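PDB 3BJQ: phage-related protein from Bordetella bronchiseptica RB50, which probably serves as a capsid protein of a phage or prophage particle, of the phage major capsid protein E kind. Local coordinates for residues L145-S153 against I308-A316; P158-K166 against K214-I222. One frame throughout, in Å; residues are numbered along the deposited sequence.

Interaction 1. Residues L145-S153 against I308-A316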
loop_
_atom_site.group_PDB
_atom_site.type_symbol
_atom_site.label_atom_id
_atom_site.label_comp_id
_atom_site.label_asym_id
_atom_site.label_seq_id
_atom_site.Cartn_x
_atom_site.Cartn_y
_atom_site.Cartn_z
ATOM N N LEU E 145 -29.187 -51.633 21.027
ATOM C CA LEU E 145 -28.961 -52.890 20.351
ATOM C C LEU E 145 -28.485 -53.902 21.361
ATOM O O LEU E 145 -27.569 -53.627 22.105
ATOM C CB LEU E 145 -27.963 -52.692 19.210
ATOM C CG LEU E 145 -28.393 -51.670 18.142
ATOM C CD1 LEU E 145 -27.368 -51.637 17.026
ATOM C CD2 LEU E 145 -29.801 -51.962 17.601
ATOM N N VAL E 146 -29.141 -55.062 21.375
ATOM C CA VAL E 146 -28.871 -56.146 22.315
ATOM C C VAL E 146 -28.508 -57.417 21.547
ATOM O O VAL E 146 -29.060 -57.691 20.469
ATOM C CB VAL E 146 -30.125 -56.435 23.171
ATOM C CG1 VAL E 146 -29.917 -57.658 24.051
ATOM C CG2 VAL E 146 -30.499 -55.225 24.006
ATOM N N GLY E 147 -27.550 -58.169 22.081
ATOM C CA GLY E 147 -27.193 -59.463 21.522
ATOM C C GLY E 147 -26.820 -59.404 20.062
ATOM O O GLY E 147 -25.994 -58.592 19.672
ATOM N N SER E 148 -27.460 -60.247 19.258
ATOM C CA SER E 148 -27.150 -60.377 17.830
ATOM C C SER E 148 -27.562 -59.180 16.956
ATOM O O SER E 148 -27.284 -59.176 15.747
ATOM C CB SER E 148 -27.803 -61.660 17.299
ATOM O OG SER E 148 -29.218 -61.597 17.471
ATOM N N ALA E 149 -28.231 -58.190 17.552
ATOM C CA ALA E 149 -28.581 -56.953 16.861
ATOM C C ALA E 149 -27.403 -55.998 16.878
ATOM O O ALA E 149 -27.365 -55.058 16.084
ATOM C CB ALA E 149 -29.805 -56.291 17.497
ATOM N N ARG E 150 -26.442 -56.242 17.777
ATOM C CA ARG E 150 -25.222 -55.440 17.842
ATOM C C ARG E 150 -24.363 -55.711 16.614
ATOM O O ARG E 150 -24.295 -56.850 16.136
ATOM C CB ARG E 150 -24.420 -55.724 19.112
ATOM C CG ARG E 150 -25.149 -55.354 20.362
ATOM C CD ARG E 150 -24.401 -55.830 21.576
ATOM N NE ARG E 150 -25.037 -55.333 22.786
ATOM C CZ ARG E 150 -24.638 -55.601 24.021
ATOM N NH1 ARG E 150 -23.597 -56.383 24.237
ATOM N NH2 ARG E 150 -25.299 -55.077 25.044
ATOM N N TRP E 151 -23.692 -54.661 16.135
ATOM C CA TRP E 151 -23.012 -54.667 14.830
ATOM C C TRP E 151 -21.816 -55.604 14.735
ATOM O O TRP E 151 -21.308 -55.854 13.635
ATOM C CB TRP E 151 -22.589 -53.237 14.471
ATOM C CG TRP E 151 -23.740 -52.310 14.185
ATOM C CD1 TRP E 151 -25.063 -52.513 14.475
ATOM C CD2 TRP E 151 -23.659 -51.005 13.600
ATOM N NE1 TRP E 151 -25.806 -51.447 14.054
ATOM C CE2 TRP E 151 -24.971 -50.493 13.541
ATOM C CE3 TRP E 151 -22.606 -50.230 13.103
ATOM C CZ2 TRP E 151 -25.261 -49.253 13.004
ATOM C CZ3 TRP E 151 -22.896 -48.986 12.558
ATOM C CH2 TRP E 151 -24.217 -48.519 12.503
ATOM N N THR E 152 -21.341 -56.056 15.891
ATOM C CA THR E 152 -20.294 -57.058 15.998
ATOM C C THR E 152 -20.802 -58.455 15.602
ATOM O O THR E 152 -20.008 -59.340 15.284
ATOM C CB THR E 152 -19.763 -57.118 17.428
ATOM O OG1 THR E 152 -20.866 -57.204 18.326
ATOM C CG2 THR E 152 -18.952 -55.857 17.749
ATOM N N SER E 153 -22.124 -58.656 15.636
ATOM C CA SER E 153 -22.712 -59.895 15.184
ATOM C C SER E 153 -22.897 -59.909 13.659
ATOM O O SER E 153 -23.381 -58.939 13.074
ATOM C CB SER E 153 -24.077 -60.124 15.832
ATOM O OG SER E 153 -24.719 -61.273 15.271
ATOM N N ILE E 308 -28.314 -44.626 18.601
ATOM C CA ILE E 308 -28.262 -46.088 18.489
ATOM C C ILE E 308 -27.233 -46.559 19.513
ATOM O O ILE E 308 -26.045 -46.594 19.224
ATOM C CB ILE E 308 -27.810 -46.537 17.078
ATOM C CG1 ILE E 308 -28.778 -46.048 16.009
ATOM C CG2 ILE E 308 -27.687 -48.070 16.992
ATOM C CD1 ILE E 308 -28.284 -46.307 14.588
ATOM N N GLU E 309 -27.692 -46.939 20.705
ATOM C CA GLU E 309 -26.777 -47.363 21.760
ATOM C C GLU E 309 -26.226 -48.778 21.549
ATOM O O GLU E 309 -26.935 -49.671 21.087
ATOM C CB GLU E 309 -27.463 -47.385 23.122
ATOM C CG GLU E 309 -28.021 -46.112 23.652
ATOM C CD GLU E 309 -28.525 -46.305 25.084
ATOM O OE1 GLU E 309 -27.675 -46.305 26.007
ATOM O OE2 GLU E 309 -29.757 -46.475 25.272
ATOM N N ASP E 310 -24.961 -48.960 21.926
ATOM C CA ASP E 310 -24.298 -50.268 22.005
ATOM C C ASP E 310 -24.016 -51.011 20.698
ATOM O O ASP E 310 -23.711 -52.209 20.718
ATOM C CB ASP E 310 -25.024 -51.149 23.023
ATOM C CG ASP E 310 -25.013 -50.528 24.419
ATOM O OD1 ASP E 310 -24.147 -49.654 24.651
ATOM O OD2 ASP E 310 -25.867 -50.903 25.252
ATOM N N ALA E 311 -24.064 -50.300 19.577
ATOM C CA ALA E 311 -23.767 -50.906 18.285
ATOM C C ALA E 311 -22.427 -51.653 18.307
ATOM O O ALA E 311 -22.313 -52.765 17.808
ATOM C CB ALA E 311 -23.769 -49.848 17.199
ATOM N N GLY E 312 -21.425 -51.062 18.938
ATOM C CA GLY E 312 -20.083 -51.616 18.911
ATOM C C GLY E 312 -19.690 -52.568 20.012
ATOM O O GLY E 312 -18.530 -52.954 20.082
ATOM N N LEU E 313 -20.629 -52.939 20.878
ATOM C CA LEU E 313 -20.351 -53.892 21.959
ATOM C C LEU E 313 -20.409 -55.338 21.431
ATOM O O LEU E 313 -21.158 -55.634 20.493
ATOM C CB LEU E 313 -21.349 -53.737 23.117
ATOM C CG LEU E 313 -21.241 -52.574 24.109
ATOM C CD1 LEU E 313 -22.374 -52.649 25.115
ATOM C CD2 LEU E 313 -19.870 -52.532 24.826
ATOM N N PRO E 314 -19.618 -56.249 22.031
ATOM C CA PRO E 314 -19.650 -57.656 21.635
ATOM C C PRO E 314 -21.050 -58.230 21.714
ATOM O O PRO E 314 -21.778 -57.914 22.656
ATOM C CB PRO E 314 -18.743 -58.336 22.668
ATOM C CG PRO E 314 -17.833 -57.279 23.123
ATOM C CD PRO E 314 -18.641 -56.014 23.113
ATOM N N ALA E 315 -21.424 -59.051 20.732
ATOM C CA ALA E 315 -22.771 -59.652 20.678
ATOM C C ALA E 315 -22.970 -60.699 21.764
ATOM O O ALA E 315 -24.034 -60.783 22.383
ATOM C CB ALA E 315 -23.018 -60.273 19.313
ATOM N N ALA E 316 -21.938 -61.507 21.970
ATOM C CA ALA E 316 -21.942 -62.543 22.991
ATOM C C ALA E 316 -20.901 -62.187 24.048
ATOM O O ALA E 316 -19.782 -61.779 23.715
ATOM C CB ALA E 316 -21.636 -63.906 22.367
ATOM O OXT ALA E 316 -21.176 -62.295 25.248
HETATM O O HOH W 1 -27.512 -53.223 24.795
#

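Interaction 2. Residues P158-K166 against K214-I222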
loop_
_atom_site.group_PDB
_atom_site.type_symbol
_atom_site.label_atom_id
_atom_site.label_comp_id
_atom_site.label_asym_id
_atom_site.label_seq_id
_atom_site.Cartn_x
_atom_site.Cartn_y
_atom_site.Cartn_z
ATOM N N PRO E 158 -26.681 -53.188 10.200
ATOM C CA PRO E 158 -26.353 -51.778 10.307
ATOM C C PRO E 158 -27.115 -50.876 9.322
ATOM O O PRO E 158 -27.584 -49.819 9.700
ATOM C CB PRO E 158 -24.844 -51.747 9.990
ATOM C CG PRO E 158 -24.348 -53.047 10.451
ATOM C CD PRO E 158 -25.470 -54.026 10.184
ATOM N N THR E 159 -27.219 -51.294 8.063
ATOM C CA THR E 159 -27.913 -50.495 7.057
ATOM C C THR E 159 -29.357 -50.215 7.452
ATOM O O THR E 159 -29.834 -49.096 7.344
ATOM C CB THR E 159 -27.857 -51.165 5.697
ATOM O OG1 THR E 159 -26.479 -51.277 5.285
ATOM C CG2 THR E 159 -28.665 -50.386 4.667
ATOM N N LYS E 160 -30.046 -51.244 7.922
ATOM C CA LYS E 160 -31.419 -51.120 8.373
ATOM C C LYS E 160 -31.543 -50.202 9.596
ATOM O O LYS E 160 -32.481 -49.423 9.699
ATOM C CB LYS E 160 -31.967 -52.516 8.700
ATOM C CG LYS E 160 -33.360 -52.579 9.326
ATOM C CD LYS E 160 -34.452 -52.137 8.370
ATOM C CE LYS E 160 -35.844 -52.277 9.016
ATOM N NZ LYS E 160 -36.207 -53.699 9.313
ATOM N N ASP E 161 -30.624 -50.321 10.541
ATOM C CA ASP E 161 -30.641 -49.444 11.730
ATOM C C ASP E 161 -30.474 -47.975 11.338
ATOM O O ASP E 161 -31.166 -47.103 11.850
ATOM C CB ASP E 161 -29.536 -49.835 12.722
ATOM C CG ASP E 161 -29.692 -51.252 13.266
ATOM O OD1 ASP E 161 -30.826 -51.725 13.425
ATOM O OD2 ASP E 161 -28.662 -51.888 13.538
ATOM N N VAL E 162 -29.552 -47.729 10.417
ATOM C CA VAL E 162 -29.261 -46.402 9.923
ATOM C C VAL E 162 -30.401 -45.830 9.058
ATOM O O VAL E 162 -30.728 -44.642 9.185
ATOM C CB VAL E 162 -27.915 -46.384 9.181
ATOM C CG1 VAL E 162 -27.693 -45.035 8.505
ATOM C CG2 VAL E 162 -26.780 -46.680 10.183
ATOM N N GLU E 163 -31.014 -46.652 8.203
ATOM C CA GLU E 163 -32.176 -46.171 7.420
ATOM C C GLU E 163 -33.366 -45.847 8.333
ATOM O O GLU E 163 -34.099 -44.887 8.087
ATOM C CB GLU E 163 -32.624 -47.149 6.330
ATOM C CG GLU E 163 -31.611 -47.362 5.175
ATOM C CD GLU E 163 -31.207 -46.082 4.442
ATOM O OE1 GLU E 163 -31.900 -45.040 4.578
ATOM O OE2 GLU E 163 -30.183 -46.132 3.722
ATOM N N THR E 164 -33.552 -46.643 9.384
ATOM C CA THR E 164 -34.599 -46.366 10.377
ATOM C C THR E 164 -34.339 -45.019 11.072
ATOM O O THR E 164 -35.272 -44.261 11.338
ATOM C CB THR E 164 -34.690 -47.500 11.419
ATOM O OG1 THR E 164 -35.129 -48.691 10.764
ATOM C CG2 THR E 164 -35.662 -47.176 12.546
ATOM N N ALA E 165 -33.073 -44.733 11.351
ATOM C CA ALA E 165 -32.664 -43.451 11.978
ATOM C C ALA E 165 -32.923 -42.277 11.028
ATOM O O ALA E 165 -33.458 -41.234 11.418
ATOM C CB ALA E 165 -31.189 -43.505 12.373
ATOM N N LYS E 166 -32.541 -42.450 9.771
ATOM C CA LYS E 166 -32.731 -41.420 8.778
ATOM C C LYS E 166 -34.208 -41.060 8.643
ATOM O O LYS E 166 -34.572 -39.890 8.620
ATOM C CB LYS E 166 -32.176 -41.881 7.434
ATOM C CG LYS E 166 -30.649 -41.909 7.379
ATOM C CD LYS E 166 -30.140 -42.604 6.143
ATOM C CE LYS E 166 -30.552 -41.916 4.833
ATOM N NZ LYS E 166 -30.449 -42.872 3.676
ATOM N N LYS E 214 -20.635 -43.600 3.335
ATOM C CA LYS E 214 -21.322 -42.346 2.938
ATOM C C LYS E 214 -22.188 -42.571 1.716
ATOM O O LYS E 214 -23.324 -42.122 1.651
ATOM C CB LYS E 214 -20.317 -41.245 2.582
ATOM C CG LYS E 214 -19.704 -40.568 3.774
ATOM C CD LYS E 214 -18.484 -39.750 3.378
ATOM C CE LYS E 214 -18.776 -38.780 2.248
ATOM N NZ LYS E 214 -17.617 -37.838 2.130
ATOM N N ALA E 215 -21.614 -43.215 0.707
ATOM C CA ALA E 215 -22.351 -43.492 -0.532
ATOM C C ALA E 215 -23.462 -44.526 -0.329
ATOM O O ALA E 215 -24.562 -44.403 -0.882
ATOM C CB ALA E 215 -21.418 -43.972 -1.617
ATOM N N LEU E 216 -23.169 -45.558 0.445
ATOM C CA LEU E 216 -24.152 -46.599 0.730
ATOM C C LEU E 216 -25.350 -46.070 1.537
ATOM O O LEU E 216 -26.509 -46.364 1.221
ATOM C CB LEU E 216 -23.501 -47.738 1.515
ATOM C CG LEU E 216 -23.814 -49.156 1.085
ATOM C CD1 LEU E 216 -23.277 -49.381 -0.348
ATOM C CD2 LEU E 216 -23.172 -50.140 2.074
ATOM N N TRP E 217 -25.066 -45.291 2.574
ATOM C CA TRP E 217 -26.092 -44.804 3.489
ATOM C C TRP E 217 -26.613 -43.394 3.165
ATOM O O TRP E 217 -27.549 -42.909 3.794
ATOM C CB TRP E 217 -25.566 -44.884 4.919
ATOM C CG TRP E 217 -25.311 -46.295 5.413
ATOM C CD1 TRP E 217 -25.823 -47.462 4.908
ATOM C CD2 TRP E 217 -24.549 -46.667 6.569
ATOM N NE1 TRP E 217 -25.391 -48.531 5.652
ATOM C CE2 TRP E 217 -24.622 -48.072 6.685
ATOM C CE3 TRP E 217 -23.800 -45.951 7.508
ATOM C CZ2 TRP E 217 -23.976 -48.769 7.697
ATOM C CZ3 TRP E 217 -23.158 -46.655 8.525
ATOM C CH2 TRP E 217 -23.252 -48.044 8.604
ATOM N N GLU E 218 -25.996 -42.751 2.177
ATOM C CA GLU E 218 -26.413 -41.443 1.682
ATOM C C GLU E 218 -26.512 -40.408 2.788
ATOM O O GLU E 218 -27.547 -39.760 2.959
ATOM C CB GLU E 218 -27.735 -41.543 0.912
ATOM C CG GLU E 218 -27.639 -42.413 -0.338
ATOM C CD GLU E 218 -28.972 -42.580 -1.059
ATOM O OE1 GLU E 218 -30.010 -42.041 -0.583
ATOM O OE2 GLU E 218 -28.979 -43.264 -2.115
ATOM N N VAL E 219 -25.425 -40.295 3.548
ATOM C CA VAL E 219 -25.266 -39.261 4.540
ATOM C C VAL E 219 -24.115 -38.377 4.082
ATOM O O VAL E 219 -23.036 -38.872 3.708
ATOM C CB VAL E 219 -24.966 -39.805 5.959
ATOM C CG1 VAL E 219 -26.189 -40.556 6.529
ATOM C CG2 VAL E 219 -23.724 -40.693 5.949
ATOM N N GLU E 220 -24.343 -37.072 4.160
ATOM C CA GLU E 220 -23.364 -36.074 3.763
ATOM C C GLU E 220 -21.979 -36.269 4.377
ATOM O O GLU E 220 -20.972 -36.200 3.687
ATOM C CB GLU E 220 -23.874 -34.694 4.157
ATOM C CG GLU E 220 -23.056 -33.538 3.636
ATOM C CD GLU E 220 -23.715 -32.212 3.958
ATOM O OE1 GLU E 220 -24.511 -31.738 3.115
ATOM O OE2 GLU E 220 -23.475 -31.680 5.064
ATOM N N GLU E 221 -21.930 -36.480 5.678
ATOM C CA GLU E 221 -20.663 -36.558 6.360
ATOM C C GLU E 221 -20.715 -37.595 7.467
ATOM O O GLU E 221 -21.675 -37.646 8.228
ATOM C CB GLU E 221 -20.330 -35.187 6.928
ATOM C CG GLU E 221 -18.960 -35.105 7.604
ATOM C CD GLU E 221 -18.498 -33.677 7.821
ATOM O OE1 GLU E 221 -19.325 -32.749 7.665
ATOM O OE2 GLU E 221 -17.307 -33.492 8.160
ATOM N N ILE E 222 -19.681 -38.429 7.528
ATOM C CA ILE E 222 -19.518 -39.410 8.595
ATOM C C ILE E 222 -18.329 -38.950 9.407
ATOM O O ILE E 222 -17.269 -38.683 8.835
ATOM C CB ILE E 222 -19.255 -40.845 8.032
ATOM C CG1 ILE E 222 -20.466 -41.332 7.249
ATOM C CG2 ILE E 222 -18.882 -41.851 9.190
ATOM C CD1 ILE E 222 -20.369 -42.790 6.736
HETATM O O HOH W 2 -29.505 -44.875 1.517
#

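Interaction 1. Residues L145-S153 against I308-A316
R150 reaches across to the C-terminal tail with an extended side chain, and its NH1 donates to P314 O over 2.9 Å. That oxygen lies in the guanidinium plane, as does L145 O, which takes the NE hydrogen, so two carbonyls grip the group at its edge while L313 packs CB and CD1 over one face. Water 1 links R150 NH2, L145 O and D310 OD2; the aspartate oxygen itself stays 4.2 Å from R150 NH2, well out of the guanidinium plane, so its direct influence is probably only electrostatic. T152 OG1, set between its backbone N and carbonyl carbon (chi1 49°), bonds L313 O at 2.7 Å. On the indole of W151, A311 CB sits 3.8 Å from the centroid of the five-membered ring, almost on the ring normal, a CH-pi contact; W151 N also donates to A311 O. The tail follows strand 305-309, which pairs in parallel with 142-144, the outermost strand of the mixed sheet within this chain; L145 N continues the pairing by donating to E309 O (3.0 Å). L145 CD1 meets I308 CG2 at 3.6 Å. Type I turns R150-S153 and D310-L313 shape the partners, and D161 of helix 158-173 accepts from W151 NE1.

Interaction 2. Residues P158-K166 against K214-I222
W217 lays one face of its indole against V162, joining helix 158-173 to the C-terminal end of helix 210-217, two helices that pack beside the mixed sheet through contacts with L180 of strand 179-183. The V162 side chain meets the indole at about a right angle: CG2 stands 3.9 Å from the centroid of the six-membered ring of W217, 8° off its normal, a CH-pi contact, while CG1 rests nearer CD2 and CG. At the indole edge W217 NE1 donates to T159 OG1 in the ring plane (3.0 Å, 166°), which fixes the ring's rotation and satisfies its N-H. P158 CB touches W217 CZ2 at 3.9 Å. E218 leaves the helix with positive phi, turning the chain toward strand 221-230. One helical turn beyond V162, K166 bends at chi3 (62°) and brings NZ over the carbonyl of W217, 2.9 Å from O and well above the carbonyl plane. E218 OE1 is farther from this ammonium and would add only a weak attraction, but E163 OE1 forms a salt bridge with it on that oxygen's syn side. E163 OE2 accepts from water 2 at 2.6 Å, and this water reaches L216 O by a weak bond.

How the interactions relate
Both contacts are partly buried and serve the same mixed sheet: interaction 1 lies at strand 142-144, outermost within this chain, and the end of strand 305-309, whereas interaction 2 joins two helices beside strand 179-183. Their centres are about 17 Å apart, yet helix 158-173 connects them directly. W151 packs on P158 and V162, its CH2 against V162 CG2, so V162 CG2 touches both tryptophans. Chemistry differs with place: interaction 1 relies on four bonds to backbone carbonyls along an irregular tail, interaction 2 on one indole against a helix, with a lysine-glutamate salt bridge at the buried K166 beside it. A second subunit comes within reach of interaction 2 alone.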